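Local coordinates for protein Old Yellow Enzyme (Pichia, PDB 6AGZ) that probably catalyses the asymmetric reduction of enone compounds, using a flavin mononucleotide bound in its TIM barrel, at residues Lys165-Ile176 / Glu222-Val231; Thr40-Leu50 / Ala397-Ala405. One frame throughout, in Å; residues are numbered along the deposited sequence.

Contact 1: residues Lys165-Ile176 / Glu222-Val231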
ATOM      1  N   LYS A 165     -27.770   4.356  -0.681  1.00 18.19           N
ATOM      2  CA  LYS A 165     -27.407   4.260   0.730  1.00 18.17           C
ATOM      3  C   LYS A 165     -28.588   3.786   1.572  1.00 16.83           C
ATOM      4  O   LYS A 165     -28.470   2.834   2.358  1.00 16.15           O
ATOM      5  CB  LYS A 165     -26.895   5.613   1.223  1.00 19.40           C
ATOM      6  CG  LYS A 165     -25.772   6.186   0.371  1.00 20.50           C
ATOM      7  CD  LYS A 165     -25.730   7.702   0.448  1.00 21.75           C
ATOM      8  CE  LYS A 165     -24.768   8.173   1.522  1.00 21.14           C
ATOM      9  NZ  LYS A 165     -24.770   9.657   1.652  1.00 19.97           N
ATOM     10  N   LYS A 166     -29.747   4.436   1.407  1.00 17.53           N
ATOM     11  CA  LYS A 166     -30.929   4.042   2.170  1.00 19.11           C
ATOM     12  C   LYS A 166     -31.301   2.586   1.910  1.00 18.27           C
ATOM     13  O   LYS A 166     -31.708   1.866   2.830  1.00 17.79           O
ATOM     14  CB  LYS A 166     -32.098   4.968   1.837  1.00 21.02           C
ATOM     15  CG  LYS A 166     -31.837   6.430   2.162  1.00 22.41           C
ATOM     16  CD  LYS A 166     -33.047   7.298   1.854  1.00 24.75           C
ATOM     17  CE  LYS A 166     -32.747   8.768   2.106  1.00 25.71           C
ATOM     18  NZ  LYS A 166     -33.802   9.658   1.544  1.00 26.70           N
ATOM     19  N   ASP A 167     -31.159   2.132   0.661  1.00 17.29           N
ATOM     20  CA  ASP A 167     -31.468   0.743   0.338  1.00 17.54           C
ATOM     21  C   ASP A 167     -30.502  -0.213   1.026  1.00 16.26           C
ATOM     22  O   ASP A 167     -30.910  -1.282   1.495  1.00 14.69           O
ATOM     23  CB  ASP A 167     -31.437   0.531  -1.176  1.00 17.36           C
ATOM     24  CG  ASP A 167     -32.588   1.214  -1.887  1.00 21.01           C
ATOM     25  OD1 ASP A 167     -33.551   1.626  -1.207  1.00 21.32           O
ATOM     26  OD2 ASP A 167     -32.529   1.334  -3.129  1.00 20.66           O
ATOM     27  N   TYR A 168     -29.216   0.147   1.084  1.00 15.18           N
ATOM     28  CA  TYR A 168     -28.264  -0.664   1.837  1.00 15.50           C
ATOM     29  C   TYR A 168     -28.666  -0.761   3.303  1.00 15.64           C
ATOM     30  O   TYR A 168     -28.596  -1.842   3.903  1.00 15.23           O
ATOM     31  CB  TYR A 168     -26.854  -0.086   1.712  1.00 14.00           C
ATOM     32  CG  TYR A 168     -26.045  -0.637   0.559  1.00 13.99           C
ATOM     33  CD1 TYR A 168     -25.806   0.128  -0.576  1.00 14.16           C
ATOM     34  CD2 TYR A 168     -25.511  -1.919   0.609  1.00 14.61           C
ATOM     35  CE1 TYR A 168     -25.060  -0.368  -1.629  1.00 15.31           C
ATOM     36  CE2 TYR A 168     -24.764  -2.425  -0.441  1.00 14.28           C
ATOM     37  CZ  TYR A 168     -24.542  -1.645  -1.557  1.00 13.86           C
ATOM     38  OH  TYR A 168     -23.800  -2.142  -2.604  1.00 13.34           O
ATOM     39  N   VAL A 169     -29.089   0.358   3.897  1.00 17.05           N
ATOM     40  CA  VAL A 169     -29.504   0.338   5.299  1.00 15.73           C
ATOM     41  C   VAL A 169     -30.708  -0.578   5.488  1.00 14.91           C
ATOM     42  O   VAL A 169     -30.748  -1.402   6.412  1.00 15.63           O
ATOM     43  CB  VAL A 169     -29.797   1.766   5.794  1.00 16.34           C
ATOM     44  CG1 VAL A 169     -30.359   1.732   7.208  1.00 17.98           C
ATOM     45  CG2 VAL A 169     -28.538   2.610   5.736  1.00 15.97           C
ATOM     46  N   ASN A 170     -31.706  -0.450   4.610  1.00 15.49           N
ATOM     47  CA  ASN A 170     -32.914  -1.263   4.734  1.00 17.75           C
ATOM     48  C   ASN A 170     -32.608  -2.748   4.570  1.00 18.30           C
ATOM     49  O   ASN A 170     -33.125  -3.583   5.324  1.00 19.73           O
ATOM     50  CB  ASN A 170     -33.954  -0.809   3.711  1.00 18.75           C
ATOM     51  CG  ASN A 170     -35.177  -1.706   3.683  1.00 20.74           C
ATOM     52  OD1 ASN A 170     -35.966  -1.728   4.627  1.00 21.62           O
ATOM     53  ND2 ASN A 170     -35.343  -2.446   2.593  1.00 19.08           N
ATOM     54  N   ALA A 171     -31.767  -3.096   3.593  1.00 16.56           N
ATOM     55  CA  ALA A 171     -31.416  -4.499   3.389  1.00 16.16           C
ATOM     56  C   ALA A 171     -30.624  -5.047   4.568  1.00 15.67           C
ATOM     57  O   ALA A 171     -30.827  -6.197   4.979  1.00 15.97           O
ATOM     58  CB  ALA A 171     -30.629  -4.661   2.091  1.00 14.49           C
ATOM     59  N   ALA A 172     -29.716  -4.241   5.127  1.00 14.32           N
ATOM     60  CA  ALA A 172     -28.954  -4.683   6.290  1.00 14.29           C
ATOM     61  C   ALA A 172     -29.864  -4.918   7.489  1.00 16.40           C
ATOM     62  O   ALA A 172     -29.690  -5.894   8.229  1.00 16.70           O
ATOM     63  CB  ALA A 172     -27.869  -3.662   6.626  1.00 13.09           C
ATOM     64  N   LYS A 173     -30.843  -4.032   7.697  1.00 15.91           N
ATOM     65  CA  LYS A 173     -31.785  -4.225   8.796  1.00 16.80           C
ATOM     66  C   LYS A 173     -32.640  -5.468   8.579  1.00 17.58           C
ATOM     67  O   LYS A 173     -32.888  -6.228   9.524  1.00 18.21           O
ATOM     68  CB  LYS A 173     -32.664  -2.985   8.959  1.00 17.34           C
ATOM     69  CG  LYS A 173     -31.938  -1.788   9.551  1.00 17.36           C
ATOM     70  CD  LYS A 173     -32.776  -0.523   9.447  1.00 20.41           C
ATOM     71  CE  LYS A 173     -34.055  -0.626  10.263  1.00 24.76           C
ATOM     72  NZ  LYS A 173     -33.785  -0.713  11.725  1.00 26.40           N
ATOM     73  N   ASN A 174     -33.101  -5.693   7.344  1.00 15.23           N
ATOM     74  CA  ASN A 174     -33.859  -6.906   7.051  1.00 16.33           C
ATOM     75  C   ASN A 174     -33.033  -8.155   7.328  1.00 16.36           C
ATOM     76  O   ASN A 174     -33.538  -9.130   7.898  1.00 17.44           O
ATOM     77  CB  ASN A 174     -34.333  -6.899   5.597  1.00 15.03           C
ATOM     78  CG  ASN A 174     -35.417  -5.874   5.339  1.00 16.07           C
ATOM     79  OD1 ASN A 174     -36.036  -5.360   6.270  1.00 16.63           O
ATOM     80  ND2 ASN A 174     -35.657  -5.576   4.068  1.00 16.08           N
ATOM     81  N   ALA A 175     -31.760  -8.146   6.932  1.00 15.22           N
ATOM     82  CA  ALA A 175     -30.913  -9.319   7.120  1.00 14.64           C
ATOM     83  C   ALA A 175     -30.643  -9.574   8.598  1.00 15.98           C
ATOM     84  O   ALA A 175     -30.895 -10.672   9.111  1.00 15.38           O
ATOM     85  CB  ALA A 175     -29.602  -9.144   6.352  1.00 15.20           C
ATOM     86  N   ILE A 176     -30.134  -8.563   9.304  1.00 16.87           N
ATOM     87  CA  ILE A 176     -29.694  -8.762  10.683  1.00 17.54           C
ATOM     88  C   ILE A 176     -30.887  -8.930  11.615  1.00 18.21           C
ATOM     89  O   ILE A 176     -30.972  -9.906  12.370  1.00 18.15           O
ATOM     90  CB  ILE A 176     -28.793  -7.596  11.129  1.00 15.82           C
ATOM     91  CG1 ILE A 176     -27.521  -7.551  10.280  1.00 14.75           C
ATOM     92  CG2 ILE A 176     -28.453  -7.722  12.608  1.00 12.06           C
ATOM     93  CD1 ILE A 176     -26.694  -8.815  10.361  1.00 11.05           C
ATOM     94  N   GLU A 222     -19.397   5.600   3.191  1.00 14.01           N
ATOM     95  CA  GLU A 222     -20.672   6.121   3.674  1.00 15.14           C
ATOM     96  C   GLU A 222     -21.677   4.995   3.892  1.00 13.66           C
ATOM     97  O   GLU A 222     -22.391   4.978   4.906  1.00 12.93           O
ATOM     98  CB  GLU A 222     -21.220   7.161   2.696  1.00 16.68           C
ATOM     99  CG  GLU A 222     -20.402   8.447   2.649  1.00 17.76           C
ATOM    100  CD  GLU A 222     -20.977   9.484   1.701  1.00 18.80           C
ATOM    101  OE1 GLU A 222     -21.812   9.122   0.847  1.00 19.11           O
ATOM    102  OE2 GLU A 222     -20.588  10.666   1.809  1.00 18.07           O
ATOM    103  N   VAL A 223     -21.743   4.045   2.955  1.00 12.52           N
ATOM    104  CA  VAL A 223     -22.590   2.869   3.142  1.00 14.85           C
ATOM    105  C   VAL A 223     -22.181   2.118   4.403  1.00 15.12           C
ATOM    106  O   VAL A 223     -23.026   1.720   5.213  1.00 14.20           O
ATOM    107  CB  VAL A 223     -22.531   1.961   1.900  1.00 14.82           C
ATOM    108  CG1 VAL A 223     -23.203   0.626   2.188  1.00 14.63           C
ATOM    109  CG2 VAL A 223     -23.189   2.643   0.711  1.00 15.33           C
ATOM    110  N   ILE A 224     -20.873   1.921   4.587  1.00 16.35           N
ATOM    111  CA  ILE A 224     -20.376   1.208   5.761  1.00 16.58           C
ATOM    112  C   ILE A 224     -20.782   1.928   7.040  1.00 17.40           C
ATOM    113  O   ILE A 224     -21.215   1.298   8.011  1.00 17.08           O
ATOM    114  CB  ILE A 224     -18.848   1.034   5.677  1.00 15.64           C
ATOM    115  CG1 ILE A 224     -18.472   0.119   4.511  1.00 15.41           C
ATOM    116  CG2 ILE A 224     -18.302   0.474   6.980  1.00 15.64           C
ATOM    117  CD1 ILE A 224     -19.122  -1.238   4.570  1.00 15.74           C
ATOM    118  N   ASP A 225     -20.653   3.256   7.063  1.00 18.26           N
ATOM    119  CA  ASP A 225     -20.982   4.003   8.274  1.00 19.03           C
ATOM    120  C   ASP A 225     -22.473   3.932   8.584  1.00 19.89           C
ATOM    121  O   ASP A 225     -22.863   3.732   9.741  1.00 20.58           O
ATOM    122  CB  ASP A 225     -20.529   5.457   8.134  1.00 20.48           C
ATOM    123  CG  ASP A 225     -19.020   5.595   8.106  1.00 20.56           C
ATOM    124  OD1 ASP A 225     -18.329   4.664   8.571  1.00 20.24           O
ATOM    125  OD2 ASP A 225     -18.523   6.635   7.624  1.00 20.38           O
ATOM    126  N   LEU A 226     -23.321   4.087   7.563  1.00 18.43           N
ATOM    127  CA  LEU A 226     -24.760   3.999   7.792  1.00 18.08           C
ATOM    128  C   LEU A 226     -25.163   2.608   8.272  1.00 17.70           C
ATOM    129  O   LEU A 226     -25.987   2.470   9.186  1.00 17.86           O
ATOM    130  CB  LEU A 226     -25.518   4.376   6.521  1.00 19.03           C
ATOM    131  CG  LEU A 226     -25.621   5.875   6.229  1.00 20.86           C
ATOM    132  CD1 LEU A 226     -26.097   6.121   4.807  1.00 22.18           C
ATOM    133  CD2 LEU A 226     -26.554   6.546   7.227  1.00 21.36           C
ATOM    134  N   VAL A 227     -24.584   1.562   7.674  1.00 15.98           N
ATOM    135  CA  VAL A 227     -24.922   0.199   8.076  1.00 17.25           C
ATOM    136  C   VAL A 227     -24.427  -0.086   9.490  1.00 17.23           C
ATOM    137  O   VAL A 227     -25.110  -0.751  10.278  1.00 18.94           O
ATOM    138  CB  VAL A 227     -24.363  -0.810   7.056  1.00 16.81           C
ATOM    139  CG1 VAL A 227     -24.506  -2.233   7.571  1.00 19.36           C
ATOM    140  CG2 VAL A 227     -25.080  -0.663   5.723  1.00 15.15           C
ATOM    141  N   ILE A 228     -23.238   0.415   9.838  1.00 14.99           N
ATOM    142  CA  ILE A 228     -22.725   0.248  11.196  1.00 15.69           C
ATOM    143  C   ILE A 228     -23.645   0.932  12.197  1.00 15.95           C
ATOM    144  O   ILE A 228     -23.959   0.375  13.257  1.00 15.43           O
ATOM    145  CB  ILE A 228     -21.283   0.780  11.299  1.00 16.41           C
ATOM    146  CG1 ILE A 228     -20.302  -0.179  10.623  1.00 15.83           C
ATOM    147  CG2 ILE A 228     -20.889   0.996  12.754  1.00 16.87           C
ATOM    148  CD1 ILE A 228     -18.868   0.306  10.653  1.00 15.94           C
ATOM    149  N   GLU A 229     -24.095   2.148  11.877  1.00 14.85           N
ATOM    150  CA  GLU A 229     -25.058   2.819  12.743  1.00 16.67           C
ATOM    151  C   GLU A 229     -26.361   2.036  12.837  1.00 15.80           C
ATOM    152  O   GLU A 229     -27.024   2.053  13.880  1.00 14.39           O
ATOM    153  CB  GLU A 229     -25.315   4.240  12.239  1.00 21.28           C
ATOM    154  CG  GLU A 229     -26.442   4.968  12.956  1.00 27.52           C
ATOM    155  CD  GLU A 229     -26.470   6.452  12.650  1.00 33.50           C
ATOM    156  OE1 GLU A 229     -26.227   7.254  13.576  1.00 35.92           O
ATOM    157  OE2 GLU A 229     -26.728   6.817  11.483  1.00 35.32           O
ATOM    158  N   ALA A 230     -26.730   1.321  11.772  1.00 14.95           N
ATOM    159  CA  ALA A 230     -27.996   0.594  11.775  1.00 15.33           C
ATOM    160  C   ALA A 230     -27.921  -0.660  12.640  1.00 17.37           C
ATOM    161  O   ALA A 230     -28.772  -0.874  13.513  1.00 20.07           O
ATOM    162  CB  ALA A 230     -28.398   0.238  10.344  1.00 14.03           C
ATOM    163  N   VAL A 231     -26.914  -1.503  12.417  1.00 18.20           N
ATOM    164  CA  VAL A 231     -26.879  -2.836  13.011  1.00 19.02           C
ATOM    165  C   VAL A 231     -25.668  -3.075  13.901  1.00 20.35           C
ATOM    166  O   VAL A 231     -25.596  -4.136  14.539  1.00 21.32           O
ATOM    167  CB  VAL A 231     -26.954  -3.935  11.928  1.00 17.44           C
ATOM    168  CG1 VAL A 231     -28.227  -3.788  11.108  1.00 14.90           C
ATOM    169  CG2 VAL A 231     -25.725  -3.883  11.034  1.00 17.01           C
TER
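V223 reaches across to Y168 and lays CG1 over one face of the ring, 3.8 Å from the ring centroid and 24° off the normal. This CH-pi contact is offset toward the rim, with V223 CG1 nearest Y168 CG. The methyl gets there because V223 CG1 stands anti to its own backbone N (chi1 170°), leaving CG2 near Y168 CD1. V169, the next residue, crosses L226, which lies about a turn beyond V223, at about a right angle, CG2 of V169 lying 3.6 Å from CB of L226, while its other methyl, CG1, meets A230 CB. A172 CB rests against V227 CG1 at 3.8 Å, and V231 CG1 sits against I176 CB. At the N-terminal end of the seam K165 does two jobs. Its CB packs on L226 CD1 at 3.7 Å, with CE also near that methyl, and its chain, bent at chi3, carries NZ to OE1 of E222, 3.1 Å away, in a salt bridge whose hydrogen bond is weak. Both ends have second partners, E162 for K165 and the Y209 hydroxyl for E222. With an alanine in place of K165, E222 would probably keep Y209 but lose its lysine mate, and L226 CD1 would lose the cover of CE. The axes of 165-176 and 222-231 approach to 9.0 Å and cross at -36°. Their parent helices, 158-179 and 218-231, are outer neighbours in the TIM barrel. A172 and V227 both touch V184 of strand 183-187, Y168 and A171 lean on L111 of strand 106-112, and V227 and V231 reach V236 of strand 236-240.

Contact 2: residues Thr40-Leu50 / Ala397-Ala405; sequences TSDFVATDSML and ALKTPQPLA
T46 and P403 face each other as a non-hydrogen-bonded antiparallel pair, a single beta bridge that lays the C-terminal tail along the loop leading into helix 47-57. The bonds fall on its two flanks: L404 N gives to A45 O at 3.0 Å, and D47 N gives to Q402 O at 2.8 Å. T46 also caps the helix, forming a capping box with M49; the M49 N to T46 OG1 bond is weak, and OG1 has a further partner in R38 O. L404 can be followed outward. Its CB lies 3.7 Å from A45 O, and CG rides over the T46 carbonyl, 3.6 Å from T46 C. The branches then part: CD1 comes to 3.4 Å from T46 O, while CD2 lies 3.7 Å from L50 CD2 and also touches D47 CA. On the other side of P403, P401 packs its ring carbons against S48 OG, which is hydrogen-bonded to N376. D47 CG sits between the backbone N and carbonyl carbon (chi1 52°), bringing OD1 back to the tail, where Q402 N meets it from above the carboxylate plane at 2.8 Å. The other oxygen, D47 OD2, accepts from a water that also donates to T400 O.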
ATOM      1  N   THR A  40     -36.203 -18.432  -7.053  1.00 19.01           N
ATOM      2  CA  THR A  40     -37.289 -18.355  -8.014  1.00 20.83           C
ATOM      3  C   THR A  40     -37.071 -17.173  -8.956  1.00 21.30           C
ATOM      4  O   THR A  40     -36.203 -16.321  -8.743  1.00 21.49           O
ATOM      5  CB  THR A  40     -38.635 -18.216  -7.304  1.00 19.58           C
ATOM      6  OG1 THR A  40     -38.666 -16.984  -6.573  1.00 20.70           O
ATOM      7  CG2 THR A  40     -38.853 -19.374  -6.342  1.00 18.29           C
ATOM      8  N   SER A  41     -37.877 -17.125 -10.021  1.00 21.97           N
ATOM      9  CA  SER A  41     -37.881 -15.943 -10.875  1.00 22.33           C
ATOM     10  C   SER A  41     -38.341 -14.708 -10.114  1.00 22.40           C
ATOM     11  O   SER A  41     -38.066 -13.584 -10.547  1.00 21.13           O
ATOM     12  CB  SER A  41     -38.770 -16.174 -12.098  1.00 22.34           C
ATOM     13  OG  SER A  41     -40.139 -16.229 -11.734  1.00 23.75           O
ATOM     14  N   ASP A  42     -39.028 -14.899  -8.988  1.00 23.38           N
ATOM     15  CA  ASP A  42     -39.408 -13.831  -8.075  1.00 24.76           C
ATOM     16  C   ASP A  42     -38.284 -13.437  -7.128  1.00 22.57           C
ATOM     17  O   ASP A  42     -38.498 -12.573  -6.267  1.00 21.16           O
ATOM     18  CB  ASP A  42     -40.630 -14.259  -7.259  1.00 29.78           C
ATOM     19  CG  ASP A  42     -41.860 -13.443  -7.582  1.00 34.73           C
ATOM     20  OD1 ASP A  42     -41.832 -12.699  -8.584  1.00 36.78           O
ATOM     21  OD2 ASP A  42     -42.855 -13.549  -6.834  1.00 36.77           O
ATOM     22  N   PHE A  43     -37.108 -14.059  -7.260  1.00 20.85           N
ATOM     23  CA  PHE A  43     -35.955 -13.818  -6.390  1.00 18.89           C
ATOM     24  C   PHE A  43     -36.236 -14.252  -4.950  1.00 18.30           C
ATOM     25  O   PHE A  43     -35.797 -13.607  -3.997  1.00 17.60           O
ATOM     26  CB  PHE A  43     -35.502 -12.355  -6.442  1.00 19.43           C
ATOM     27  CG  PHE A  43     -35.482 -11.779  -7.828  1.00 19.46           C
ATOM     28  CD1 PHE A  43     -34.550 -12.204  -8.760  1.00 20.56           C
ATOM     29  CD2 PHE A  43     -36.399 -10.810  -8.200  1.00 20.39           C
ATOM     30  CE1 PHE A  43     -34.533 -11.675 -10.038  1.00 20.71           C
ATOM     31  CE2 PHE A  43     -36.388 -10.276  -9.474  1.00 21.35           C
ATOM     32  CZ  PHE A  43     -35.454 -10.708 -10.395  1.00 21.15           C
ATOM     33  N   VAL A  44     -36.961 -15.359  -4.793  1.00 17.27           N
ATOM     34  CA  VAL A  44     -37.295 -15.917  -3.488  1.00 17.85           C
ATOM     35  C   VAL A  44     -36.466 -17.175  -3.270  1.00 18.84           C
ATOM     36  O   VAL A  44     -36.321 -18.001  -4.180  1.00 19.96           O
ATOM     37  CB  VAL A  44     -38.802 -16.223  -3.375  1.00 17.59           C
ATOM     38  CG1 VAL A  44     -39.143 -16.752  -1.990  1.00 17.48           C
ATOM     39  CG2 VAL A  44     -39.622 -14.980  -3.694  1.00 16.81           C
ATOM     40  N   ALA A  45     -35.922 -17.321  -2.063  1.00 18.58           N
ATOM     41  CA  ALA A  45     -35.128 -18.496  -1.734  1.00 19.42           C
ATOM     42  C   ALA A  45     -35.997 -19.748  -1.748  1.00 20.51           C
ATOM     43  O   ALA A  45     -37.189 -19.709  -1.429  1.00 23.03           O
ATOM     44  CB  ALA A  45     -34.464 -18.329  -0.367  1.00 18.80           C
ATOM     45  N   THR A  46     -35.387 -20.870  -2.113  1.00 18.99           N
ATOM     46  CA  THR A  46     -36.111 -22.107  -2.357  1.00 18.95           C
ATOM     47  C   THR A  46     -35.738 -23.181  -1.341  1.00 17.50           C
ATOM     48  O   THR A  46     -34.740 -23.076  -0.622  1.00 16.77           O
ATOM     49  CB  THR A  46     -35.844 -22.627  -3.774  1.00 18.85           C
ATOM     50  OG1 THR A  46     -34.434 -22.790  -3.968  1.00 19.97           O
ATOM     51  CG2 THR A  46     -36.383 -21.649  -4.808  1.00 17.44           C
ATOM     52  N   ASP A  47     -36.574 -24.223  -1.296  1.00 15.89           N
ATOM     53  CA  ASP A  47     -36.289 -25.379  -0.449  1.00 15.72           C
ATOM     54  C   ASP A  47     -34.959 -26.019  -0.823  1.00 16.27           C
ATOM     55  O   ASP A  47     -34.236 -26.528   0.046  1.00 17.95           O
ATOM     56  CB  ASP A  47     -37.429 -26.393  -0.562  1.00 16.55           C
ATOM     57  CG  ASP A  47     -37.759 -26.742  -2.005  1.00 18.32           C
ATOM     58  OD1 ASP A  47     -37.248 -26.060  -2.918  1.00 19.27           O
ATOM     59  OD2 ASP A  47     -38.538 -27.692  -2.227  1.00 19.75           O
ATOM     60  N   SER A  48     -34.621 -26.003  -2.114  1.00 14.52           N
ATOM     61  CA  SER A  48     -33.325 -26.504  -2.558  1.00 14.76           C
ATOM     62  C   SER A  48     -32.189 -25.736  -1.897  1.00 14.14           C
ATOM     63  O   SER A  48     -31.204 -26.329  -1.444  1.00 13.31           O
ATOM     64  CB  SER A  48     -33.223 -26.409  -4.079  1.00 15.91           C
ATOM     65  OG  SER A  48     -34.258 -27.140  -4.712  1.00 16.69           O
ATOM     66  N   MET A  49     -32.307 -24.407  -1.839  1.00 14.90           N
ATOM     67  CA  MET A  49     -31.297 -23.605  -1.160  1.00 15.64           C
ATOM     68  C   MET A  49     -31.263 -23.912   0.331  1.00 16.43           C
ATOM     69  O   MET A  49     -30.192 -23.910   0.950  1.00 16.11           O
ATOM     70  CB  MET A  49     -31.564 -22.120  -1.395  1.00 16.31           C
ATOM     71  CG  MET A  49     -31.412 -21.688  -2.845  1.00 16.96           C
ATOM     72  SD  MET A  49     -32.013 -20.014  -3.129  1.00 16.85           S
ATOM     73  CE  MET A  49     -31.066 -19.107  -1.912  1.00 15.98           C
ATOM     74  N   LEU A  50     -32.427 -24.184   0.925  1.00 17.52           N
ATOM     75  CA  LEU A  50     -32.480 -24.493   2.349  1.00 18.39           C
ATOM     76  C   LEU A  50     -31.715 -25.774   2.661  1.00 18.81           C
ATOM     77  O   LEU A  50     -30.909 -25.815   3.598  1.00 17.80           O
ATOM     78  CB  LEU A  50     -33.934 -24.599   2.810  1.00 19.29           C
ATOM     79  CG  LEU A  50     -34.171 -24.808   4.307  1.00 21.58           C
ATOM     80  CD1 LEU A  50     -33.157 -24.040   5.129  1.00 22.33           C
ATOM     81  CD2 LEU A  50     -35.581 -24.392   4.688  1.00 22.84           C
ATOM     82  N   ALA A 397     -32.365 -34.378  -8.926  1.00 25.81           N
ATOM     83  CA  ALA A 397     -31.869 -33.577 -10.043  1.00 26.12           C
ATOM     84  C   ALA A 397     -33.002 -33.019 -10.894  1.00 26.98           C
ATOM     85  O   ALA A 397     -32.864 -31.935 -11.474  1.00 26.26           O
ATOM     86  CB  ALA A 397     -30.920 -34.408 -10.907  1.00 24.90           C
ATOM     87  N   LEU A 398     -34.122 -33.732 -10.980  1.00 28.19           N
ATOM     88  CA  LEU A 398     -35.255 -33.307 -11.790  1.00 27.92           C
ATOM     89  C   LEU A 398     -36.391 -32.714 -10.968  1.00 27.95           C
ATOM     90  O   LEU A 398     -37.385 -32.264 -11.547  1.00 27.92           O
ATOM     91  CB  LEU A 398     -35.774 -34.483 -12.623  1.00 28.40           C
ATOM     92  CG  LEU A 398     -34.782 -35.033 -13.650  1.00 27.74           C
ATOM     93  CD1 LEU A 398     -35.318 -36.296 -14.303  1.00 29.26           C
ATOM     94  CD2 LEU A 398     -34.461 -33.978 -14.699  1.00 26.85           C
ATOM     95  N   LYS A 399     -36.275 -32.702  -9.643  1.00 27.95           N
ATOM     96  CA  LYS A 399     -37.293 -32.068  -8.818  1.00 28.54           C
ATOM     97  C   LYS A 399     -37.215 -30.553  -8.966  1.00 28.40           C
ATOM     98  O   LYS A 399     -36.129 -29.967  -8.963  1.00 29.53           O
ATOM     99  CB  LYS A 399     -37.122 -32.461  -7.351  1.00 28.92           C
ATOM    100  CG  LYS A 399     -38.412 -32.399  -6.541  1.00 30.15           C
ATOM    101  CD  LYS A 399     -38.144 -32.159  -5.061  1.00 30.74           C
ATOM    102  CE  LYS A 399     -37.196 -33.192  -4.478  1.00 31.88           C
ATOM    103  NZ  LYS A 399     -37.889 -34.466  -4.148  1.00 34.06           N
ATOM    104  N   THR A 400     -38.372 -29.921  -9.101  1.00 27.39           N
ATOM    105  CA  THR A 400     -38.420 -28.479  -9.308  1.00 27.09           C
ATOM    106  C   THR A 400     -38.334 -27.762  -7.965  1.00 25.70           C
ATOM    107  O   THR A 400     -39.136 -28.050  -7.070  1.00 26.06           O
ATOM    108  CB  THR A 400     -39.700 -28.084 -10.032  1.00 29.08           C
ATOM    109  OG1 THR A 400     -39.975 -29.037 -11.067  1.00 30.79           O
ATOM    110  CG2 THR A 400     -39.551 -26.706 -10.658  1.00 29.83           C
ATOM    111  N   PRO A 401     -37.380 -26.849  -7.777  1.00 24.60           N
ATOM    112  CA  PRO A 401     -37.306 -26.110  -6.512  1.00 22.84           C
ATOM    113  C   PRO A 401     -38.574 -25.311  -6.253  1.00 22.18           C
ATOM    114  O   PRO A 401     -39.223 -24.811  -7.176  1.00 21.52           O
ATOM    115  CB  PRO A 401     -36.096 -25.190  -6.708  1.00 22.50           C
ATOM    116  CG  PRO A 401     -35.263 -25.879  -7.740  1.00 23.42           C
ATOM    117  CD  PRO A 401     -36.247 -26.540  -8.665  1.00 24.03           C
ATOM    118  N   GLN A 402     -38.925 -25.197  -4.973  1.00 21.87           N
ATOM    119  CA  GLN A 402     -40.117 -24.494  -4.539  1.00 22.61           C
ATOM    120  C   GLN A 402     -39.750 -23.368  -3.582  1.00 23.03           C
ATOM    121  O   GLN A 402     -38.869 -23.542  -2.735  1.00 22.36           O
ATOM    122  CB  GLN A 402     -41.096 -25.451  -3.843  1.00 23.53           C
ATOM    123  CG  GLN A 402     -41.529 -26.630  -4.697  1.00 25.97           C
ATOM    124  CD  GLN A 402     -42.481 -26.227  -5.805  1.00 27.92           C
ATOM    125  OE1 GLN A 402     -43.261 -25.287  -5.655  1.00 29.41           O
ATOM    126  NE2 GLN A 402     -42.421 -26.938  -6.924  1.00 28.24           N
ATOM    127  N   PRO A 403     -40.404 -22.214  -3.683  1.00 23.27           N
ATOM    128  CA  PRO A 403     -40.090 -21.111  -2.770  1.00 23.34           C
ATOM    129  C   PRO A 403     -40.467 -21.447  -1.337  1.00 23.00           C
ATOM    130  O   PRO A 403     -41.416 -22.189  -1.073  1.00 23.10           O
ATOM    131  CB  PRO A 403     -40.934 -19.950  -3.309  1.00 23.16           C
ATOM    132  CG  PRO A 403     -42.058 -20.612  -4.038  1.00 23.55           C
ATOM    133  CD  PRO A 403     -41.473 -21.861  -4.634  1.00 23.65           C
ATOM    134  N   LEU A 404     -39.696 -20.890  -0.403  1.00 21.57           N
ATOM    135  CA  LEU A 404     -39.932 -21.117   1.015  1.00 22.03           C
ATOM    136  C   LEU A 404     -41.017 -20.216   1.588  1.00 22.87           C
ATOM    137  O   LEU A 404     -41.467 -20.456   2.713  1.00 22.01           O
ATOM    138  CB  LEU A 404     -38.632 -20.920   1.797  1.00 21.88           C
ATOM    139  CG  LEU A 404     -37.546 -21.959   1.512  1.00 21.07           C
ATOM    140  CD1 LEU A 404     -36.196 -21.499   2.036  1.00 20.79           C
ATOM    141  CD2 LEU A 404     -37.936 -23.295   2.121  1.00 21.37           C
ATOM    142  N   ALA A 405     -41.446 -19.199   0.848  1.00 24.52           N
ATOM    143  CA  ALA A 405     -42.489 -18.291   1.311  1.00 24.90           C
ATOM    144  C   ALA A 405     -43.136 -17.569   0.135  1.00 25.91           C
ATOM    145  O   ALA A 405     -44.065 -16.782   0.312  1.00 27.40           O
ATOM    146  CB  ALA A 405     -41.919 -17.288   2.302  1.00 24.10           C
TER
HETATM  147  O   HOH W   1     -38.465 -29.008  -4.544  1.00 27.24           O

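Both contacts are partly buried, but they join different kinds of element. Contact 1 pairs two helices packed outside the barrel wall through aliphatic side chains and one aromatic face, its salt bridge confined to one end. Contact 2 lies farther from the centre of the chain and ties the C-terminal tail to the start of helix 47-57 through backbone bonds, a carboxylate, prolines and the leucine L404. Contact 1 spans 45 intervening residues and contact 2 spans 346, bringing nearly the whole chain back on itself. The two share no element and do not touch: their centres are 27 Å apart and their nearest atoms about 11 Å.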